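Local coordinates for predicted ATPase involved in replication control, Cdc46/Mcm family (Methanopyrus kandleri AV19, PDB 3F8T), which probably binds ATP and single-stranded DNA and may act as a DNA helicase in replication, at residues R38-S41 against F42-L46; A71-A74 against R75-E78; G311-E314 against P315-W318; I361-D364 against Q365-S369. The protein carries 2 engineered substitutions. One frame throughout, in Å; residues are numbered along the deposited sequence.

Contact 1: R38-S41 against F42-L46; sequences RTES and FQRSL
Thr39 meets Phe42 at the first turn of helix 40-47, where Thr39 is the N-cap residue. The site lies in the helical N-terminal part of this MCM homolog. Thr39 OG1 sits between the backbone N and the carbonyl carbon of its own residue, chi1 60°. From there it accepts a weak capping bond from Phe42 N, 3.4 Å away. The same hydroxyl is also hydrogen-bonded to Ile36 O of the preceding helix 30-37.

Phe42 can be followed outward. Its CB lies 3.1 Å from Thr39 OG1, so the cap and the root of the ring pack closely. Its CG is anti to the backbone N, chi1 -167°. This carries the ring away from residues 38-41 and into buried surroundings. There the side chain touches Ile36 and Val37 of helix 30-37, Val55 of strand 55-58 and Leu81 of helix 74-88.

Three backbone bonds start the helix: Gln43 N to Thr39 O, Arg44 N to Glu40 O and Ser45 N to Ser41 O. On the solvent side, Arg44 CG packs 3.2 Å from Glu40 O. The Glu40 carboxylate and the Arg44 guanidinium are nearly coplanar, 16° apart. Their charged atoms do not touch; Glu40 OE2 to Arg44 NE is 4.9 Å. Ser41 OG is hydrogen-bonded with Glu61 OE1 and with Asp58 N at the end of strand 55-58, and Ser45 OG with Val56 N. Ser45 OG stands 2.9 Å from Ser41 O and 3.2 Å from Phe42 O, its single proton within reach of both carbonyls.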
loop_
_atom_site.group_PDB
_atom_site.type_symbol
_atom_site.label_atom_id
_atom_site.label_comp_id
_atom_site.label_asym_id
_atom_site.label_seq_id
_atom_site.Cartn_x
_atom_site.Cartn_y
_atom_site.Cartn_z
ATOM N N ARG A 38 23.930 -20.710 26.693
ATOM C CA ARG A 38 25.101 -21.142 25.934
ATOM C C ARG A 38 25.189 -20.539 24.528
ATOM O O ARG A 38 26.252 -20.585 23.903
ATOM C CB ARG A 38 25.133 -22.670 25.818
ATOM C CG ARG A 38 25.586 -23.437 27.046
ATOM C CD ARG A 38 25.440 -24.909 26.703
ATOM N NE ARG A 38 25.717 -25.855 27.784
ATOM C CZ ARG A 38 25.177 -27.076 27.841
ATOM N NH1 ARG A 38 24.319 -27.469 26.908
ATOM N NH2 ARG A 38 25.464 -27.900 28.841
ATOM N N THR A 39 24.081 -19.994 24.020
ATOM C CA THR A 39 24.051 -19.456 22.662
ATOM C C THR A 39 24.948 -18.228 22.522
ATOM O O THR A 39 25.110 -17.453 23.479
ATOM C CB THR A 39 22.617 -19.093 22.194
ATOM O OG1 THR A 39 22.056 -18.106 23.062
ATOM C CG2 THR A 39 21.714 -20.327 22.168
ATOM N N GLU A 40 25.524 -18.051 21.331
ATOM C CA GLU A 40 26.383 -16.888 21.070
ATOM C C GLU A 40 25.597 -15.588 21.193
ATOM O O GLU A 40 26.063 -14.655 21.841
ATOM C CB GLU A 40 27.074 -16.967 19.702
ATOM C CG GLU A 40 28.491 -16.388 19.731
ATOM C CD GLU A 40 28.973 -15.878 18.375
ATOM O OE1 GLU A 40 28.586 -16.459 17.328
ATOM O OE2 GLU A 40 29.742 -14.883 18.357
ATOM N N SER A 41 24.397 -15.554 20.603
ATOM C CA SER A 41 23.496 -14.384 20.660
ATOM C C SER A 41 23.315 -13.903 22.092
ATOM O O SER A 41 23.469 -12.714 22.391
ATOM C CB SER A 41 22.120 -14.720 20.062
ATOM O OG SER A 41 21.542 -15.891 20.657
ATOM N N PHE A 42 23.010 -14.849 22.971
ATOM C CA PHE A 42 22.734 -14.543 24.361
ATOM C C PHE A 42 23.952 -14.043 25.114
ATOM O O PHE A 42 23.865 -13.019 25.790
ATOM C CB PHE A 42 22.146 -15.751 25.094
ATOM C CG PHE A 42 21.565 -15.406 26.425
ATOM C CD1 PHE A 42 20.235 -15.024 26.533
ATOM C CD2 PHE A 42 22.346 -15.442 27.565
ATOM C CE1 PHE A 42 19.686 -14.699 27.767
ATOM C CE2 PHE A 42 21.807 -15.115 28.800
ATOM C CZ PHE A 42 20.477 -14.737 28.895
ATOM N N GLN A 43 25.060 -14.785 25.023
ATOM C CA GLN A 43 26.304 -14.430 25.718
ATOM C C GLN A 43 26.839 -13.048 25.324
ATOM O O GLN A 43 27.247 -12.283 26.193
ATOM C CB GLN A 43 27.393 -15.488 25.499
ATOM C CG GLN A 43 27.228 -16.769 26.323
ATOM C CD GLN A 43 27.358 -16.559 27.836
ATOM O OE1 GLN A 43 28.336 -15.981 28.324
ATOM N NE2 GLN A 43 26.379 -17.058 28.588
ATOM N N ARG A 44 26.831 -12.748 24.023
ATOM C CA ARG A 44 27.324 -11.461 23.496
ATOM C C ARG A 44 26.470 -10.282 23.941
ATOM O O ARG A 44 27.007 -9.262 24.395
ATOM C CB ARG A 44 27.435 -11.468 21.965
ATOM C CG ARG A 44 28.391 -12.504 21.365
ATOM C CD ARG A 44 29.629 -12.787 22.228
ATOM N NE ARG A 44 30.722 -11.836 22.007
ATOM C CZ ARG A 44 31.219 -11.010 22.929
ATOM N NH1 ARG A 44 30.733 -10.993 24.168
ATOM N NH2 ARG A 44 32.213 -10.196 22.609
ATOM N N SER A 45 25.147 -10.426 23.821
ATOM C CA SER A 45 24.221 -9.380 24.243
ATOM C C SER A 45 24.192 -9.214 25.756
ATOM O O SER A 45 24.067 -8.097 26.244
ATOM C CB SER A 45 22.807 -9.593 23.683
ATOM O OG SER A 45 22.203 -10.784 24.168
ATOM N N LEU A 46 24.327 -10.315 26.500
ATOM C CA LEU A 46 24.366 -10.234 27.961
ATOM C C LEU A 46 25.539 -9.377 28.421
ATOM O O LEU A 46 25.420 -8.625 29.389
ATOM C CB LEU A 46 24.421 -11.621 28.616
ATOM C CG LEU A 46 24.067 -11.644 30.111
ATOM C CD1 LEU A 46 22.703 -10.999 30.385
ATOM C CD2 LEU A 46 24.098 -13.060 30.653
#

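Contact 2: A71-A74 against R75-E78; sequences ATHA and RLVE
His73 and Leu76 meet through both backbone and side chain. The backbone bonds come first. His73 O accepts two N-H groups. Val77 N approaches in the carbonyl plane at 3.3 Å. Leu76 N is nearer, at 3.0 Å, but stands above that plane, 45° out of it. One carbonyl thus takes up two amides of the opening turn. Glu78 N binds Ala74 O at 2.9 Å, the next bond of the helical ladder.

These bonds mark a helix-to-helix junction. Helix 64-72 ends, His73 leaves helical backbone angles, and the same residue is the N-cap of helix 74-88. The junction belongs to the N-terminal region of the MCM homolog.

Side-chain packing follows the turn. Two contacts are with the carbonyl oxygen. Leu76 CB lies 3.4 Å from His73 O. Val77 CG2 is anti to its own carbonyl carbon and beside the backbone N, which brings it to 3.7 Å from His73 O. Between side chains, Leu76 CD1 comes within 4.3 Å of His73 CB. Leu76 and Val77 also touch Leu28, and Ala74 is buried against Ile166 of strand 160-168.

The flat and charged groups have their partners nearby. Leu76 CD2 lies over the centre of one face of the Arg75 guanidinium, 3.4 Å above its plane. The His73 ring stacks with Trp69, and His73 ND1 is hydrogen-bonded to Trp69 O. Glu78 OE1 forms a salt bridge with Arg82 NH1.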
loop_
_atom_site.group_PDB
_atom_site.type_symbol
_atom_site.label_atom_id
_atom_site.label_comp_id
_atom_site.label_asym_id
_atom_site.label_seq_id
_atom_site.Cartn_x
_atom_site.Cartn_y
_atom_site.Cartn_z
ATOM N N ALA A 71 9.247 -20.933 21.459
ATOM C CA ALA A 71 8.262 -20.044 20.836
ATOM C C ALA A 71 6.872 -20.352 21.384
ATOM O O ALA A 71 6.146 -19.445 21.774
ATOM C CB ALA A 71 8.292 -20.167 19.311
ATOM N N THR A 72 6.518 -21.635 21.443
ATOM C CA THR A 72 5.219 -22.029 21.997
ATOM C C THR A 72 5.024 -21.572 23.446
ATOM O O THR A 72 3.938 -21.123 23.803
ATOM C CB THR A 72 4.977 -23.552 21.822
ATOM O OG1 THR A 72 4.934 -23.824 20.420
ATOM C CG2 THR A 72 3.628 -23.995 22.454
ATOM N N HIS A 73 6.087 -21.629 24.248
ATOM C CA HIS A 73 6.033 -21.308 25.672
ATOM C C HIS A 73 6.739 -20.000 26.044
ATOM O O HIS A 73 7.246 -19.854 27.159
ATOM C CB HIS A 73 6.631 -22.455 26.499
ATOM C CG HIS A 73 5.987 -23.776 26.241
ATOM N ND1 HIS A 73 6.250 -24.527 25.112
ATOM C CD2 HIS A 73 5.067 -24.471 26.951
ATOM C CE1 HIS A 73 5.530 -25.636 25.148
ATOM N NE2 HIS A 73 4.806 -25.627 26.256
ATOM N N ALA A 74 6.736 -19.034 25.136
ATOM C CA ALA A 74 7.476 -17.785 25.362
ATOM C C ALA A 74 7.027 -17.006 26.603
ATOM O O ALA A 74 7.825 -16.293 27.228
ATOM C CB ALA A 74 7.435 -16.893 24.100
ATOM N N ARG A 75 5.756 -17.153 26.970
ATOM C CA ARG A 75 5.216 -16.438 28.132
ATOM C C ARG A 75 5.942 -16.865 29.423
ATOM O O ARG A 75 6.037 -16.093 30.378
ATOM C CB ARG A 75 3.686 -16.611 28.214
ATOM C CG ARG A 75 3.191 -18.051 28.497
ATOM C CD ARG A 75 2.754 -18.156 29.949
ATOM N NE ARG A 75 2.197 -19.457 30.324
ATOM C CZ ARG A 75 1.821 -19.759 31.566
ATOM N NH1 ARG A 75 1.939 -18.845 32.530
ATOM N NH2 ARG A 75 1.329 -20.965 31.848
ATOM N N LEU A 76 6.463 -18.090 29.420
ATOM C CA LEU A 76 7.287 -18.629 30.520
ATOM C C LEU A 76 8.761 -18.258 30.418
ATOM O O LEU A 76 9.399 -17.948 31.423
ATOM C CB LEU A 76 7.203 -20.162 30.560
ATOM C CG LEU A 76 5.845 -20.822 30.767
ATOM C CD1 LEU A 76 6.019 -22.333 30.772
ATOM C CD2 LEU A 76 5.221 -20.341 32.071
ATOM N N VAL A 77 9.290 -18.309 29.194
ATOM C CA VAL A 77 10.725 -18.092 28.943
ATOM C C VAL A 77 11.128 -16.633 29.085
ATOM O O VAL A 77 12.111 -16.312 29.751
ATOM C CB VAL A 77 11.130 -18.648 27.570
ATOM C CG1 VAL A 77 12.611 -18.316 27.231
ATOM C CG2 VAL A 77 10.869 -20.146 27.538
ATOM N N GLU A 78 10.357 -15.743 28.475
ATOM C CA GLU A 78 10.696 -14.325 28.501
ATOM C C GLU A 78 10.931 -13.743 29.922
ATOM O O GLU A 78 11.932 -13.078 30.132
ATOM C CB GLU A 78 9.668 -13.519 27.689
ATOM C CG GLU A 78 10.125 -12.121 27.298
ATOM C CD GLU A 78 9.733 -11.083 28.324
ATOM O OE1 GLU A 78 9.062 -11.452 29.310
ATOM O OE2 GLU A 78 10.096 -9.897 28.149
#

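Contact 3: G311-E314 against P315-W318; sequences GAPE and PHRW
Arg317 folds back over the N-terminal turn of helix 314-326 to meet Ala312 and Glu314. Its chain bends at chi3, -44°, and this turns the guanidinium toward the loop before the helix. Both lie in the P-loop domain, the loop following strand 303-307 of its parallel sheet. Arg317 NH1 donates to Ala312 O at 2.7 Å, approaching nearly in line with the carbonyl. Glu314 CA lies over the centre of one guanidinium face, 3.7 Å above the plane.

The Glu314 side chain runs out between Arg317 and Trp318. Its carboxylate is turned 46° from the guanidinium and 25° from the indole. The salt bridge from Glu314 OE2 to Arg317 NH2 is long, 3.8 Å. Glu314 CG packs 3.6 Å from Trp318 CZ2, while Glu314 O sits over one face of the indole, toward its rim.

The ring of Pro313, the N-cap residue, crosses His316 obliquely. Pro313 CD makes an off-centre CH-pi contact, 4.3 Å from the imidazole centroid. His316 NE2 is hydrogen-bonded to Thr274 O.

A methionine in place of Arg317 would probably leave Ala312 O without this donor and the Glu314 carboxylate without its nearby positive charge. Arg317 NE also forms a salt bridge with Asp364 OD2. The guanidinium thus joins a loop carbonyl and two acidic side chains, which probably balance its charge in part.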
loop_
_atom_site.group_PDB
_atom_site.type_symbol
_atom_site.label_atom_id
_atom_site.label_comp_id
_atom_site.label_asym_id
_atom_site.label_seq_id
_atom_site.Cartn_x
_atom_site.Cartn_y
_atom_site.Cartn_z
ATOM N N GLY A 311 -22.145 14.278 -7.499
ATOM C CA GLY A 311 -22.579 15.155 -6.402
ATOM C C GLY A 311 -21.705 15.051 -5.163
ATOM O O GLY A 311 -22.164 15.317 -4.045
ATOM N N ALA A 312 -20.450 14.645 -5.351
ATOM C CA ALA A 312 -19.497 14.541 -4.249
ATOM C C ALA A 312 -19.492 15.843 -3.436
ATOM O O ALA A 312 -19.214 16.904 -3.999
ATOM C CB ALA A 312 -18.104 14.269 -4.798
ATOM N N PRO A 313 -19.797 15.772 -2.126
ATOM C CA PRO A 313 -19.804 17.011 -1.337
ATOM C C PRO A 313 -18.429 17.657 -1.270
ATOM O O PRO A 313 -17.407 16.980 -1.353
ATOM C CB PRO A 313 -20.251 16.546 0.064
ATOM C CG PRO A 313 -20.936 15.245 -0.181
ATOM C CD PRO A 313 -20.151 14.613 -1.292
ATOM N N GLU A 314 -18.419 18.970 -1.120
ATOM C CA GLU A 314 -17.185 19.734 -1.114
ATOM C C GLU A 314 -16.078 19.225 -0.159
ATOM O O GLU A 314 -14.913 19.104 -0.586
ATOM C CB GLU A 314 -17.500 21.213 -0.854
ATOM C CG GLU A 314 -16.514 22.153 -1.437
ATOM C CD GLU A 314 -17.017 23.592 -1.447
ATOM O OE1 GLU A 314 -17.817 23.972 -0.558
ATOM O OE2 GLU A 314 -16.596 24.346 -2.355
ATOM N N PRO A 315 -16.413 18.947 1.125
ATOM C CA PRO A 315 -15.390 18.417 2.036
ATOM C C PRO A 315 -14.732 17.122 1.539
ATOM O O PRO A 315 -13.515 16.968 1.674
ATOM C CB PRO A 315 -16.176 18.175 3.328
ATOM C CG PRO A 315 -17.262 19.252 3.270
ATOM C CD PRO A 315 -17.694 19.159 1.838
ATOM N N HIS A 316 -15.537 16.217 0.975
ATOM C CA HIS A 316 -15.046 15.002 0.305
ATOM C C HIS A 316 -14.136 15.304 -0.891
ATOM O O HIS A 316 -13.104 14.663 -1.050
ATOM C CB HIS A 316 -16.208 14.132 -0.151
ATOM C CG HIS A 316 -17.014 13.562 0.976
ATOM N ND1 HIS A 316 -17.768 14.347 1.820
ATOM C CD2 HIS A 316 -17.178 12.287 1.403
ATOM C CE1 HIS A 316 -18.376 13.579 2.710
ATOM N NE2 HIS A 316 -18.033 12.324 2.479
ATOM N N ARG A 317 -14.518 16.268 -1.726
ATOM C CA ARG A 317 -13.661 16.693 -2.841
ATOM C C ARG A 317 -12.316 17.257 -2.388
ATOM O O ARG A 317 -11.265 16.914 -2.960
ATOM C CB ARG A 317 -14.398 17.663 -3.772
ATOM C CG ARG A 317 -15.671 17.059 -4.301
ATOM C CD ARG A 317 -16.288 17.887 -5.430
ATOM N NE ARG A 317 -16.287 19.323 -5.179
ATOM C CZ ARG A 317 -17.357 20.030 -4.830
ATOM N NH1 ARG A 317 -18.534 19.438 -4.649
ATOM N NH2 ARG A 317 -17.248 21.337 -4.662
ATOM N N TRP A 318 -12.335 18.125 -1.380
ATOM C CA TRP A 318 -11.088 18.625 -0.791
ATOM C C TRP A 318 -10.174 17.500 -0.296
ATOM O O TRP A 318 -8.977 17.527 -0.545
ATOM C CB TRP A 318 -11.360 19.574 0.369
ATOM C CG TRP A 318 -12.058 20.834 -0.017
ATOM C CD1 TRP A 318 -12.088 21.423 -1.250
ATOM C CD2 TRP A 318 -12.805 21.687 0.860
ATOM N NE1 TRP A 318 -12.821 22.592 -1.195
ATOM C CE2 TRP A 318 -13.273 22.773 0.087
ATOM C CE3 TRP A 318 -13.124 21.632 2.225
ATOM C CZ2 TRP A 318 -14.045 23.807 0.638
ATOM C CZ3 TRP A 318 -13.894 22.643 2.770
ATOM C CH2 TRP A 318 -14.348 23.721 1.977
#

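Contact 4: I361-D364 against Q365-S369; sequences IDLD and QDFLS
The N-cap of the short helix 365-368, in the P-loop domain of this MCM homolog, is formed by Asp364. Its CG lies between the backbone N and the carbonyl carbon, chi1 61°, and this bends the carboxylate back over the first turn. Asp364 OD1 accepts from Phe367 N at 3.1 Å, the amide coming from above the carboxylate plane. Asp364 OD2 reaches Phe367 CB at 3.5 Å and is also the atom that holds Arg317. Asp364 O takes the Leu368 N bond.

Beneath the cap is an apolar cluster. Leu363 CD2 packs 3.8 Å from Phe367 CD2. Leu363 CD1 meets Leu368 CD1 at 3.8 Å, the two side chains crossing at about a right angle. Ile361 CG2 reaches the same Leu368 methyl at 4.0 Å. Ile361 and Leu368 both rest on Ile374 of strand 373-376.

With an alanine in place of Asp364, Phe367 N is likely to lose its capping acceptor and Arg317 a salt-bridge partner. Asp366 OD2 lies 4.4 Å from Asp364 OD1, so two like charges stand close. The Arg317 charge probably offsets this repulsion in part.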
loop_
_atom_site.group_PDB
_atom_site.type_symbol
_atom_site.label_atom_id
_atom_site.label_comp_id
_atom_site.label_asym_id
_atom_site.label_seq_id
_atom_site.Cartn_x
_atom_site.Cartn_y
_atom_site.Cartn_z
ATOM N N ILE A 361 -20.777 15.653 -17.203
ATOM C CA ILE A 361 -20.267 15.316 -15.876
ATOM C C ILE A 361 -20.574 16.457 -14.910
ATOM O O ILE A 361 -20.045 17.560 -15.061
ATOM C CB ILE A 361 -18.740 15.073 -15.909
ATOM C CG1 ILE A 361 -18.403 13.909 -16.848
ATOM C CG2 ILE A 361 -18.197 14.818 -14.502
ATOM C CD1 ILE A 361 -16.921 13.720 -17.069
ATOM N N ASP A 362 -21.429 16.201 -13.927
ATOM C CA ASP A 362 -21.695 17.217 -12.901
ATOM C C ASP A 362 -20.671 17.139 -11.753
ATOM O O ASP A 362 -20.860 16.441 -10.754
ATOM C CB ASP A 362 -23.172 17.230 -12.438
ATOM C CG ASP A 362 -23.474 16.207 -11.345
ATOM O OD1 ASP A 362 -23.252 14.997 -11.568
ATOM O OD2 ASP A 362 -23.946 16.619 -10.260
ATOM N N LEU A 363 -19.559 17.831 -11.970
ATOM C CA LEU A 363 -18.483 18.001 -11.007
ATOM C C LEU A 363 -17.820 19.291 -11.408
ATOM O O LEU A 363 -17.738 19.594 -12.603
ATOM C CB LEU A 363 -17.447 16.886 -11.130
ATOM C CG LEU A 363 -17.565 15.539 -10.424
ATOM C CD1 LEU A 363 -16.358 14.689 -10.815
ATOM C CD2 LEU A 363 -17.652 15.676 -8.907
ATOM N N ASP A 364 -17.321 20.049 -10.436
ATOM C CA ASP A 364 -16.714 21.331 -10.763
ATOM C C ASP A 364 -15.427 21.162 -11.562
ATOM O O ASP A 364 -14.731 20.144 -11.440
ATOM C CB ASP A 364 -16.496 22.193 -9.509
ATOM C CG ASP A 364 -15.574 21.548 -8.522
ATOM O OD1 ASP A 364 -14.410 21.984 -8.442
ATOM O OD2 ASP A 364 -16.010 20.588 -7.856
ATOM N N GLN A 365 -15.127 22.166 -12.381
ATOM C CA GLN A 365 -13.973 22.152 -13.278
ATOM C C GLN A 365 -12.638 21.934 -12.565
ATOM O O GLN A 365 -11.803 21.174 -13.057
ATOM C CB GLN A 365 -13.939 23.431 -14.126
ATOM C CG GLN A 365 -15.202 23.630 -14.963
ATOM C CD GLN A 365 -15.300 25.006 -15.625
ATOM O OE1 GLN A 365 -14.297 25.600 -16.038
ATOM N NE2 GLN A 365 -16.527 25.508 -15.745
ATOM N N ASP A 366 -12.449 22.592 -11.418
ATOM C CA ASP A 366 -11.208 22.498 -10.641
ATOM C C ASP A 366 -10.955 21.066 -10.159
ATOM O O ASP A 366 -9.858 20.533 -10.352
ATOM C CB ASP A 366 -11.209 23.496 -9.465
ATOM C CG ASP A 366 -10.071 23.249 -8.447
ATOM O OD1 ASP A 366 -8.894 23.048 -8.844
ATOM O OD2 ASP A 366 -10.357 23.285 -7.226
ATOM N N PHE A 367 -11.970 20.452 -9.551
ATOM C CA PHE A 367 -11.855 19.065 -9.073
ATOM C C PHE A 367 -11.589 18.111 -10.236
ATOM O O PHE A 367 -10.710 17.244 -10.164
ATOM C CB PHE A 367 -13.117 18.635 -8.314
ATOM C CG PHE A 367 -13.060 17.223 -7.799
ATOM C CD1 PHE A 367 -12.084 16.841 -6.885
ATOM C CD2 PHE A 367 -13.983 16.275 -8.220
ATOM C CE1 PHE A 367 -12.021 15.538 -6.405
ATOM C CE2 PHE A 367 -13.937 14.981 -7.730
ATOM C CZ PHE A 367 -12.946 14.612 -6.827
ATOM N N LEU A 368 -12.348 18.281 -11.313
ATOM C CA LEU A 368 -12.226 17.414 -12.474
ATOM C C LEU A 368 -10.815 17.430 -13.083
ATOM O O LEU A 368 -10.338 16.415 -13.594
ATOM C CB LEU A 368 -13.272 17.806 -13.519
ATOM C CG LEU A 368 -13.672 16.766 -14.555
ATOM C CD1 LEU A 368 -14.293 15.549 -13.881
ATOM C CD2 LEU A 368 -14.648 17.380 -15.555
ATOM N N SER A 369 -10.145 18.576 -13.015
ATOM C CA SER A 369 -8.796 18.702 -13.569
ATOM C C SER A 369 -7.739 17.928 -12.792
ATOM O O SER A 369 -6.618 17.792 -13.258
ATOM C CB SER A 369 -8.385 20.174 -13.695
ATOM O OG SER A 369 -7.944 20.677 -12.449
#

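Overall arrangement
From the N terminus, contact 1 opens helix 40-47 just after helix 30-37. Contact 2 follows at the junction of helices 64-72 and 74-88. Their centres are about 18 Å apart, and both belong to the N-terminal region; contact 1 also packs against helix 74-88, which contact 2 opens. Much later, contact 3 leads from the loop after strand 303-307 into helix 314-326. Contact 4 ends the loop before helix 365-368. Both lie in the P-loop domain, more than 50 Å from the first pair between centres. All four are local turns in series; none nests or crosses. Contacts 3 and 4 touch directly, with Arg317 NE to Asp364 OD2 at 3.0 Å.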